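Long-range contact in major exported protein (Pseudomonas aeruginosa, PDB 3HE1), which is a secreted protein of the Hcp1 family and probably serves as a ring-forming component of the type VI secretion system: residues A[136-141]-A[170-175]. Residues are numbered along the deposited sequence; the frame is centred on the assembly and turned at random.
Sequences VLEDAI and YRKITW
Arg-171 reaches across to two consecutive acids at the corner where the chain leaves strand 129-137. Its NH2 lies 2.9 Å from Glu-138 OE1, which meets the guanidinium at its edge, while NE stands 3.2 Å from Asp-139 OD2. The hydrogen bonds within both salt bridges are strongly bent and weak, so the attraction is probably mainly between charges, and the Glu-138 carboxylate is turned 71° from the guanidinium plane. A bend at chi3 (60°) carries the otherwise extended arginine over to the acids. The backbone N of Arg-171 also donates to Glu-138 O, and a straighter bond (169°) runs from Glu-138 N to Lys-172 O.

On the buried face, Leu-137 CD2 meets the Tyr-170 ring obliquely in an off-centre CH-pi contact, 4.2 Å from the centroid. That methyl also packs against Ile-173 CG1 at 3.9 Å, the two aliphatic chains running side by side. Further along, Ala-140 CB meets Tyr-170 CB. Val-136 and Thr-174 form an antiparallel hydrogen-bonded pair, each N donating to the other's O.

Strand 172-177 lies between strands 129-137 and 183-187. Tyr-170 OH hydrogen-bonds to His-87 ND1 of strand 86-95, whose Val-90 touches both Leu-137 and the tyrosine; Asp-139 and Ala-140 form a G1 beta bulge opposite Leu-113 of strand 112-123.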
ATOM      1  N   VAL A 136      26.272  11.164  16.017  1.00 31.13           N
ATOM      2  CA  VAL A 136      27.311  12.000  15.449  1.00 32.23           C
ATOM      3  C   VAL A 136      28.170  11.262  14.439  1.00 29.80           C
ATOM      4  O   VAL A 136      28.715  10.194  14.742  1.00 32.20           O
ATOM      5  CB  VAL A 136      28.213  12.536  16.553  1.00 17.40           C
ATOM      6  CG1 VAL A 136      29.463  13.137  15.957  1.00 31.39           C
ATOM      7  CG2 VAL A 136      27.467  13.575  17.372  1.00 38.08           C
ATOM      8  N   LEU A 137      28.295  11.835  13.245  1.00 17.00           N
ATOM      9  CA  LEU A 137      29.214  11.297  12.248  1.00 21.85           C
ATOM     10  C   LEU A 137      30.534  12.049  12.247  1.00 29.26           C
ATOM     11  O   LEU A 137      30.565  13.267  12.389  1.00 31.06           O
ATOM     12  CB  LEU A 137      28.616  11.334  10.851  1.00 26.38           C
ATOM     13  CG  LEU A 137      27.171  10.843  10.760  1.00 51.81           C
ATOM     14  CD1 LEU A 137      26.753  10.709   9.293  1.00 39.64           C
ATOM     15  CD2 LEU A 137      27.002   9.524  11.511  1.00 33.58           C
ATOM     16  N   GLU A 138      31.620  11.291  12.109  1.00 30.59           N
ATOM     17  CA  GLU A 138      32.953  11.834  11.881  1.00 43.66           C
ATOM     18  C   GLU A 138      33.369  11.472  10.453  1.00 47.83           C
ATOM     19  O   GLU A 138      33.119  10.356   9.993  1.00 38.80           O
ATOM     20  CB  GLU A 138      33.966  11.280  12.909  1.00 21.60           C
ATOM     21  CG  GLU A 138      33.474  11.379  14.356  1.00 41.65           C
ATOM     22  CD  GLU A 138      34.581  11.396  15.403  1.00 51.74           C
ATOM     23  OE1 GLU A 138      35.775  11.480  15.035  1.00 59.57           O
ATOM     24  OE2 GLU A 138      34.241  11.336  16.607  1.00 48.15           O
ATOM     25  N   ASP A 139      33.982  12.431   9.758  1.00 69.12           N
ATOM     26  CA  ASP A 139      34.502  12.245   8.395  1.00 49.37           C
ATOM     27  C   ASP A 139      33.503  11.613   7.429  1.00 30.59           C
ATOM     28  O   ASP A 139      33.823  10.686   6.688  1.00 31.18           O
ATOM     29  CB  ASP A 139      35.830  11.482   8.408  1.00 43.60           C
ATOM     30  CG  ASP A 139      36.879  12.152   9.295  1.00 39.35           C
ATOM     31  OD1 ASP A 139      36.594  13.228   9.871  1.00 43.58           O
ATOM     32  OD2 ASP A 139      37.990  11.595   9.426  1.00 40.88           O
ATOM     33  N   ALA A 140      32.297  12.172   7.429  1.00 40.76           N
ATOM     34  CA  ALA A 140      31.206  11.672   6.623  1.00 15.31           C
ATOM     35  C   ALA A 140      31.270  12.214   5.203  1.00 27.35           C
ATOM     36  O   ALA A 140      31.940  13.206   4.925  1.00 28.22           O
ATOM     37  CB  ALA A 140      29.865  12.017   7.280  1.00 20.61           C
ATOM     38  N   ILE A 141      30.569  11.537   4.303  1.00 29.66           N
ATOM     39  CA  ILE A 141      30.515  11.915   2.899  1.00 29.46           C
ATOM     40  C   ILE A 141      29.059  11.816   2.449  1.00 28.80           C
ATOM     41  O   ILE A 141      28.379  10.838   2.763  1.00 28.61           O
ATOM     42  CB  ILE A 141      31.423  11.000   2.055  1.00 21.96           C
ATOM     43  CG1 ILE A 141      32.895  11.264   2.400  1.00 25.40           C
ATOM     44  CG2 ILE A 141      31.172  11.229   0.593  1.00 23.44           C
ATOM     45  CD1 ILE A 141      33.807  10.046   2.344  1.00 17.38           C
ATOM     46  N   TYR A 170      30.212   7.482   6.403  1.00 36.30           N
ATOM     47  CA  TYR A 170      31.059   8.043   7.457  1.00 35.08           C
ATOM     48  C   TYR A 170      32.091   7.020   7.909  1.00 16.59           C
ATOM     49  O   TYR A 170      31.954   5.826   7.663  1.00 27.57           O
ATOM     50  CB  TYR A 170      30.218   8.414   8.672  1.00 39.60           C
ATOM     51  CG  TYR A 170      29.362   7.257   9.109  1.00 37.03           C
ATOM     52  CD1 TYR A 170      29.896   6.212   9.848  1.00 40.40           C
ATOM     53  CD2 TYR A 170      28.028   7.193   8.750  1.00 30.61           C
ATOM     54  CE1 TYR A 170      29.113   5.143  10.234  1.00 21.35           C
ATOM     55  CE2 TYR A 170      27.239   6.136   9.132  1.00 35.41           C
ATOM     56  CZ  TYR A 170      27.783   5.112   9.873  1.00 35.55           C
ATOM     57  OH  TYR A 170      26.985   4.051  10.242  1.00 39.31           O
ATOM     58  N   ARG A 171      33.121   7.501   8.584  1.00 24.18           N
ATOM     59  CA  ARG A 171      34.160   6.632   9.093  1.00 28.70           C
ATOM     60  C   ARG A 171      33.772   6.139  10.490  1.00 26.64           C
ATOM     61  O   ARG A 171      34.277   5.128  10.968  1.00 22.14           O
ATOM     62  CB  ARG A 171      35.499   7.374   9.116  1.00 32.31           C
ATOM     63  CG  ARG A 171      36.560   6.724   9.993  1.00 48.72           C
ATOM     64  CD  ARG A 171      37.732   7.661  10.296  1.00 54.01           C
ATOM     65  NE  ARG A 171      37.365   8.894  11.006  1.00 48.89           N
ATOM     66  CZ  ARG A 171      37.595   9.128  12.300  1.00 55.48           C
ATOM     67  NH1 ARG A 171      38.175   8.206  13.058  1.00 80.40           N
ATOM     68  NH2 ARG A 171      37.240  10.289  12.839  1.00 41.97           N
ATOM     69  N   LYS A 172      32.845   6.835  11.134  1.00 22.11           N
ATOM     70  CA  LYS A 172      32.540   6.515  12.508  1.00 24.81           C
ATOM     71  C   LYS A 172      31.312   7.247  12.970  1.00 21.13           C
ATOM     72  O   LYS A 172      31.031   8.350  12.536  1.00 27.60           O
ATOM     73  CB  LYS A 172      33.726   6.887  13.399  1.00 39.39           C
ATOM     74  CG  LYS A 172      33.559   6.584  14.880  1.00 34.47           C
ATOM     75  CD  LYS A 172      34.818   6.976  15.644  1.00 33.07           C
ATOM     76  CE  LYS A 172      34.636   6.839  17.145  1.00 20.61           C
ATOM     77  NZ  LYS A 172      35.852   7.272  17.864  1.00 30.39           N
ATOM     78  N   ILE A 173      30.600   6.627  13.892  1.00 29.61           N
ATOM     79  CA  ILE A 173      29.360   7.165  14.379  1.00 38.81           C
ATOM     80  C   ILE A 173      29.319   6.886  15.856  1.00 32.46           C
ATOM     81  O   ILE A 173      29.802   5.852  16.323  1.00 28.97           O
ATOM     82  CB  ILE A 173      28.203   6.439  13.739  1.00 24.96           C
ATOM     83  CG1 ILE A 173      26.876   6.886  14.349  1.00 29.57           C
ATOM     84  CG2 ILE A 173      28.418   4.970  13.917  1.00 34.58           C
ATOM     85  CD1 ILE A 173      25.662   6.430  13.549  1.00 30.23           C
ATOM     86  N   THR A 174      28.763   7.829  16.594  1.00 24.47           N
ATOM     87  CA  THR A 174      28.713   7.724  18.028  1.00 35.27           C
ATOM     88  C   THR A 174      27.282   7.999  18.443  1.00 39.89           C
ATOM     89  O   THR A 174      26.648   8.938  17.945  1.00 24.60           O
ATOM     90  CB  THR A 174      29.693   8.718  18.700  1.00 29.21           C
ATOM     91  OG1 THR A 174      31.005   8.520  18.172  1.00 37.21           O
ATOM     92  CG2 THR A 174      29.740   8.497  20.206  1.00 53.86           C
ATOM     93  N   TRP A 175      26.766   7.144  19.321  1.00 40.64           N
ATOM     94  CA  TRP A 175      25.434   7.311  19.876  1.00 31.48           C
ATOM     95  C   TRP A 175      25.575   7.555  21.363  1.00 34.29           C
ATOM     96  O   TRP A 175      26.170   6.753  22.074  1.00 27.11           O
ATOM     97  CB  TRP A 175      24.591   6.058  19.674  1.00 30.88           C
ATOM     98  CG  TRP A 175      24.547   5.499  18.278  1.00 27.67           C
ATOM     99  CD1 TRP A 175      23.615   5.769  17.300  1.00 27.27           C
ATOM    100  CD2 TRP A 175      25.441   4.534  17.721  1.00 32.70           C
ATOM    101  NE1 TRP A 175      23.893   5.036  16.170  1.00 20.08           N
ATOM    102  CE2 TRP A 175      25.013   4.273  16.402  1.00 28.30           C
ATOM    103  CE3 TRP A 175      26.578   3.869  18.207  1.00 25.88           C
ATOM    104  CZ2 TRP A 175      25.679   3.376  15.566  1.00 50.37           C
ATOM    105  CZ3 TRP A 175      27.241   2.981  17.375  1.00 17.74           C
ATOM    106  CH2 TRP A 175      26.789   2.740  16.071  1.00 30.32           C
TER